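Local coordinates for reticulocyte binding protein (PDB 3FAX) that probably hydrolyses the alpha-1,6 branch linkages of alpha-glucans, as pullulanases of the alpha-amylase family do, at residues G345-S350 / H394-Y399; P317-F322 / F352-M357. All blocks are in the same frame, centred on the assembly; numbering follows the deposited sequence. Where two conformers were deposited one is given.

In the fold
Both contacts lie beside the parallel-stranded barrel of the alpha-amylase-type catalytic domain, their centres about 10 Å apart. Residues 317-322, 345-350 and 352-357 belong to one long connection between strand 312-315 and helix 365-381, whereas 394-399 follows the next barrel strand, 385-390. Contact 2 ties the connection to itself; contact 1 joins it to the neighbouring loop. The backbones of 317-322 and 345-350 meet directly, with D347 O 3.0 Å from F322 N and Q349 N 3.0 Å from S320 O, both probable hydrogen bonds. Ligands are near: the side chains of D347 and Y321 each lie about 7 Å from a bound calcium ion, and that of Y346 about 9 Å from a bound glucose.

Contact 1 (G345-S350 / H394-Y399); sequences GYDPQS and HTAKTY
P348 meets the loop 394-399 in two ways, through its ring and through its carbonyl. Its CD sits over one face of the H394 imidazole, 4.2 Å from the ring centroid and 25° off the normal, a CH-pi contact displaced toward the rim. P348 CG lies 3.3 Å from H394 O, so the compact, puckered ring packs against both the imidazole face and the histidine's carbonyl. Meanwhile P348 O accepts a nearly straight hydrogen bond from A396 N, 2.7 Å long with 165° at the hydrogen, the donor tilted slightly from the carbonyl plane.

A396 turns its methyl toward 345-350. A396 CB lies 3.1 Å from P348 O and 3.3 Å from D347 O, a fit so close that a small side chain suits the place. H394 also brings its ring to 345-350: with chi1 at 83°, CG lies between the backbone N and the carbonyl carbon, and the ring presents one face to P348 CD, while Y346 O lies at its edge, 2.9 Å from H394 NE2. F422 packs against the same ring from outside the two segments.

The second shell positions these groups. Y346 OH is hydrogen-bonded to D389 OD2, and T395 OG1 to G425 O. Sequence gives the contact its family stamp: 345-348 closes the YNWGYDP motif of type I pullulanases, and H394 ends the DVVYNH segment that begins at D389, the first conserved region of the alpha-amylase family. The contact joins the long loop after strand 312-315 to the loop that runs from strand 385-390 to helix 399-402.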
loop_
_atom_site.group_PDB
_atom_site.type_symbol
_atom_site.label_atom_id
_atom_site.label_comp_id
_atom_site.label_asym_id
_atom_site.label_seq_id
_atom_site.Cartn_x
_atom_site.Cartn_y
_atom_site.Cartn_z
ATOM N N GLY A 345 -0.662 -9.520 3.884
ATOM C CA GLY A 345 0.438 -9.605 2.938
ATOM C C GLY A 345 1.484 -8.528 3.099
ATOM O O GLY A 345 2.233 -8.273 2.161
ATOM N N TYR A 346 1.559 -7.932 4.290
ATOM C CA TYR A 346 2.466 -6.829 4.562
ATOM C C TYR A 346 3.791 -7.290 5.176
ATOM O O TYR A 346 4.396 -6.564 5.967
ATOM C CB TYR A 346 1.779 -5.764 5.441
ATOM C CG TYR A 346 0.637 -5.086 4.724
ATOM C CD1 TYR A 346 0.870 -4.325 3.584
ATOM C CD2 TYR A 346 -0.679 -5.234 5.153
ATOM C CE1 TYR A 346 -0.164 -3.716 2.903
ATOM C CE2 TYR A 346 -1.725 -4.630 4.468
ATOM C CZ TYR A 346 -1.461 -3.869 3.347
ATOM O OH TYR A 346 -2.490 -3.265 2.650
ATOM N N ASP A 347 4.235 -8.494 4.808
ATOM C CA ASP A 347 5.599 -8.949 5.123
ATOM C C ASP A 347 6.241 -9.490 3.840
ATOM O O ASP A 347 6.261 -10.696 3.599
ATOM C CB ASP A 347 5.631 -9.964 6.286
ATOM C CG ASP A 347 4.771 -11.190 6.044
ATOM O OD1 ASP A 347 3.549 -11.047 5.845
ATOM O OD2 ASP A 347 5.327 -12.310 6.086
ATOM N N PRO A 348 6.762 -8.577 3.000
ATOM C CA PRO A 348 7.142 -8.961 1.640
ATOM C C PRO A 348 8.315 -9.918 1.516
ATOM O O PRO A 348 9.316 -9.759 2.201
ATOM C CB PRO A 348 7.500 -7.616 0.991
ATOM C CG PRO A 348 6.769 -6.621 1.785
ATOM C CD PRO A 348 6.874 -7.116 3.176
ATOM N N GLN A 349 8.172 -10.889 0.616
ATOM C CA GLN A 349 9.230 -11.844 0.310
ATOM C C GLN A 349 9.846 -11.544 -1.048
ATOM O O GLN A 349 11.053 -11.602 -1.212
ATOM C CB GLN A 349 8.677 -13.261 0.346
ATOM C CG GLN A 349 9.685 -14.323 -0.019
ATOM C CD GLN A 349 9.251 -15.689 0.438
ATOM O OE1 GLN A 349 8.096 -16.079 0.246
ATOM N NE2 GLN A 349 10.166 -16.423 1.058
ATOM N N SER A 350 9.009 -11.217 -2.022
ATOM C CA SER A 350 9.472 -10.863 -3.361
ATOM C C SER A 350 8.743 -9.617 -3.829
ATOM O O SER A 350 7.609 -9.361 -3.421
ATOM C CB SER A 350 9.208 -12.022 -4.334
ATOM O OG SER A 350 9.820 -11.800 -5.591
ATOM N N HIS A 394 9.387 -1.880 3.583
ATOM C CA HIS A 394 10.144 -2.893 4.310
ATOM C C HIS A 394 9.936 -4.269 3.690
ATOM O O HIS A 394 8.998 -4.470 2.921
ATOM C CB HIS A 394 9.722 -2.926 5.780
ATOM C CG HIS A 394 8.484 -3.734 6.031
ATOM N ND1 HIS A 394 7.218 -3.267 5.745
ATOM C CD2 HIS A 394 8.322 -4.991 6.512
ATOM C CE1 HIS A 394 6.328 -4.194 6.058
ATOM N NE2 HIS A 394 6.973 -5.250 6.521
ATOM N N THR A 395 10.812 -5.204 4.054
ATOM C CA THR A 395 10.735 -6.605 3.620
ATOM C C THR A 395 10.461 -7.510 4.825
ATOM O O THR A 395 10.698 -7.109 5.963
ATOM C CB THR A 395 12.061 -7.037 2.987
ATOM O OG1 THR A 395 13.135 -6.732 3.887
ATOM C CG2 THR A 395 12.287 -6.295 1.676
ATOM N N ALA A 396 9.995 -8.733 4.575
ATOM C CA ALA A 396 9.675 -9.681 5.657
ATOM C C ALA A 396 10.852 -9.956 6.605
ATOM O O ALA A 396 10.693 -9.924 7.822
ATOM C CB ALA A 396 9.163 -10.987 5.087
ATOM N N LYS A 397 12.018 -10.237 6.024
ATOM C CA LYS A 397 13.235 -10.563 6.773
ATOM C C LYS A 397 14.394 -9.750 6.224
ATOM O O LYS A 397 14.611 -9.719 5.008
ATOM C CB LYS A 397 13.581 -12.054 6.635
ATOM C CG LYS A 397 12.509 -13.007 7.142
ATOM C CD LYS A 397 12.384 -12.927 8.656
ATOM C CE LYS A 397 11.294 -13.831 9.194
ATOM N NZ LYS A 397 10.833 -13.328 10.514
ATOM N N THR A 398 15.144 -9.113 7.122
ATOM C CA THR A 398 16.350 -8.378 6.755
ATOM C C THR A 398 17.298 -9.231 5.925
ATOM O O THR A 398 17.899 -8.741 4.976
ATOM C CB THR A 398 17.115 -7.877 8.001
ATOM O OG1 THR A 398 16.217 -7.173 8.863
ATOM C CG2 THR A 398 18.246 -6.952 7.596
ATOM N N TYR A 399 17.434 -10.510 6.268
ATOM C CA TYR A 399 18.345 -11.381 5.532
ATOM C C TYR A 399 17.979 -11.534 4.035
ATOM O O TYR A 399 18.843 -11.832 3.226
ATOM C CB TYR A 399 18.517 -12.744 6.233
ATOM C CG TYR A 399 17.288 -13.624 6.319
ATOM C CD1 TYR A 399 16.689 -14.123 5.167
ATOM C CD2 TYR A 399 16.751 -13.998 7.551
ATOM C CE1 TYR A 399 15.575 -14.945 5.225
ATOM C CE2 TYR A 399 15.627 -14.830 7.624
ATOM C CZ TYR A 399 15.042 -15.293 6.442
ATOM O OH TYR A 399 13.935 -16.113 6.441
#

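Contact 2 (P317-F322 / F352-M357)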
loop_
_atom_site.group_PDB
_atom_site.type_symbol
_atom_site.label_atom_id
_atom_site.label_comp_id
_atom_site.label_asym_id
_atom_site.label_seq_id
_atom_site.Cartn_x
_atom_site.Cartn_y
_atom_site.Cartn_z
ATOM N N PRO A 317 -1.813 -6.697 -0.898
ATOM C CA PRO A 317 -0.602 -7.264 -1.507
ATOM C C PRO A 317 -0.751 -8.675 -2.122
ATOM O O PRO A 317 -0.910 -9.662 -1.394
ATOM C CB PRO A 317 0.403 -7.277 -0.350
ATOM C CG PRO A 317 -0.036 -6.156 0.532
ATOM C CD PRO A 317 -1.535 -6.095 0.420
ATOM N N VAL A 318 -0.678 -8.738 -3.452
ATOM C CA VAL A 318 -0.703 -9.993 -4.200
ATOM C C VAL A 318 0.705 -10.511 -4.495
ATOM O O VAL A 318 0.874 -11.694 -4.838
ATOM C CB VAL A 318 -1.492 -9.848 -5.535
ATOM C CG1 VAL A 318 -2.882 -9.336 -5.257
ATOM C CG2 VAL A 318 -0.772 -8.914 -6.511
ATOM N N LEU A 319 1.721 -9.655 -4.369
ATOM C CA LEU A 319 3.117 -10.136 -4.430
ATOM C C LEU A 319 3.386 -11.089 -3.282
ATOM O O LEU A 319 2.731 -11.015 -2.242
ATOM C CB LEU A 319 4.133 -8.989 -4.393
ATOM C CG LEU A 319 4.197 -8.105 -5.645
ATOM C CD1 LEU A 319 5.390 -7.182 -5.525
ATOM C CD2 LEU A 319 4.281 -8.904 -6.932
ATOM N N SER A 320 4.337 -11.993 -3.483
ATOM C CA SER A 320 4.642 -13.013 -2.489
ATOM C C SER A 320 4.958 -12.383 -1.140
ATOM O O SER A 320 5.731 -11.441 -1.066
ATOM C CB SER A 320 5.820 -13.889 -2.941
ATOM O OG SER A 320 6.365 -14.626 -1.852
ATOM N N TYR A 321 4.322 -12.911 -0.092
ATOM C CA TYR A 321 4.615 -12.561 1.297
ATOM C C TYR A 321 5.016 -13.809 2.074
ATOM O O TYR A 321 4.646 -14.922 1.706
ATOM C CB TYR A 321 3.424 -11.876 1.965
ATOM C CG TYR A 321 2.066 -12.523 1.745
ATOM C CD1 TYR A 321 1.617 -13.558 2.565
ATOM C CD2 TYR A 321 1.217 -12.068 0.740
ATOM C CE1 TYR A 321 0.368 -14.136 2.377
ATOM C CE2 TYR A 321 -0.033 -12.640 0.538
ATOM C CZ TYR A 321 -0.456 -13.675 1.364
ATOM O OH TYR A 321 -1.699 -14.245 1.173
ATOM N N PHE A 322 5.744 -13.601 3.171
ATOM C CA PHE A 322 6.519 -14.659 3.809
ATOM C C PHE A 322 5.711 -15.622 4.692
ATOM O O PHE A 322 5.781 -16.836 4.497
ATOM C CB PHE A 322 7.664 -14.032 4.624
ATOM C CG PHE A 322 8.698 -15.018 5.083
ATOM C CD1 PHE A 322 9.867 -15.207 4.350
ATOM C CD2 PHE A 322 8.501 -15.764 6.240
ATOM C CE1 PHE A 322 10.827 -16.117 4.763
ATOM C CE2 PHE A 322 9.458 -16.684 6.662
ATOM C CZ PHE A 322 10.621 -16.861 5.923
ATOM N N PHE A 352 8.666 -8.947 -7.313
ATOM C CA PHE A 352 8.249 -9.283 -8.686
ATOM C C PHE A 352 7.388 -10.545 -8.738
ATOM O O PHE A 352 6.606 -10.726 -9.674
ATOM C CB PHE A 352 9.462 -9.557 -9.584
ATOM C CG PHE A 352 10.350 -8.375 -9.819
ATOM C CD1 PHE A 352 10.329 -7.699 -11.040
ATOM C CD2 PHE A 352 11.255 -7.964 -8.839
ATOM C CE1 PHE A 352 11.175 -6.619 -11.278
ATOM C CE2 PHE A 352 12.095 -6.889 -9.065
ATOM C CZ PHE A 352 12.053 -6.212 -10.297
ATOM N N ALA A 353 7.579 -11.440 -7.771
ATOM C CA ALA A 353 6.947 -12.757 -7.815
ATOM C C ALA A 353 5.661 -12.786 -7.007
ATOM O O ALA A 353 5.642 -12.381 -5.847
ATOM C CB ALA A 353 7.908 -13.815 -7.304
ATOM N N LEU A 354 4.594 -13.294 -7.617
ATOM C CA LEU A 354 3.289 -13.327 -6.966
ATOM C C LEU A 354 3.248 -14.371 -5.856
ATOM O O LEU A 354 4.053 -15.300 -5.824
ATOM C CB LEU A 354 2.173 -13.608 -7.980
ATOM C CG LEU A 354 2.032 -12.556 -9.080
ATOM C CD1 LEU A 354 1.054 -13.029 -10.168
ATOM C CD2 LEU A 354 1.600 -11.217 -8.484
ATOM N N SER A 355 2.306 -14.201 -4.941
ATOM C CA SER A 355 2.057 -15.196 -3.919
ATOM C C SER A 355 1.333 -16.383 -4.536
ATOM O O SER A 355 0.480 -16.215 -5.408
ATOM C CB SER A 355 1.193 -14.607 -2.817
ATOM O OG SER A 355 0.996 -15.553 -1.802
ATOM N N GLY A 356 1.676 -17.583 -4.081
ATOM C CA GLY A 356 0.967 -18.783 -4.501
ATOM C C GLY A 356 -0.404 -18.922 -3.864
ATOM O O GLY A 356 -1.252 -19.652 -4.369
ATOM N N MET A 357 -0.623 -18.198 -2.768
ATOM C CA MET A 357 -1.837 -18.316 -1.963
ATOM C C MET A 357 -3.116 -18.081 -2.753
ATOM O O MET A 357 -4.140 -18.667 -2.427
ATOM C CB MET A 357 -1.777 -17.339 -0.788
ATOM C CG MET A 357 -2.911 -17.464 0.217
ATOM S SD MET A 357 -2.877 -18.999 1.145
ATOM C CE MET A 357 -1.568 -18.651 2.327
HETATM O O HOH W 1 2.916 -15.718 -0.284
#
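S355 OG is gripped on two counts beside the Y321 ring. It accepts from M357 N at 3.2 Å, closing an ST turn, and donates to water 1; the modelled separation of 2.5 Å from S355 OG to the water is shorter than usual, and its exact value is doubtful at this resolution. The same water also accepts from Y321 N, so it bridges the segments. Water and hydroxyl share one face of the Y321 ring, the water over its centre and OG nearer the rim. With chi1 of -178°, OG stands anti to the backbone N and reaches this position; serine, small and both donor and acceptor, suits it.

Beyond the ring, Y321 OH touches M357 CG at 3.6 Å, the two side chains crossing at about a right angle; the hydroxyl's polar partner is Y358 OH.

Two backbone bonds pair the chains around L319 and L354 as a single beta bridge: S320 N to A353 O at 2.7 Å, and S355 N to V318 O at 2.9 Å. The end-to-end directions of 318-321 and 352-357 differ by 87°, consistent with a single bridge and no longer ladder.

Branched aliphatic side chains fill the apolar side. L354 CD2 lies 3.9 Å from V318 CG2 and equally far from L319 CD2. V318 and L354 then pack on L372 of helix 365-381, whose R368 binds L354 O, while L319 reaches L445 of helix 432-448 and V318 also meets L388 of strand 385-390.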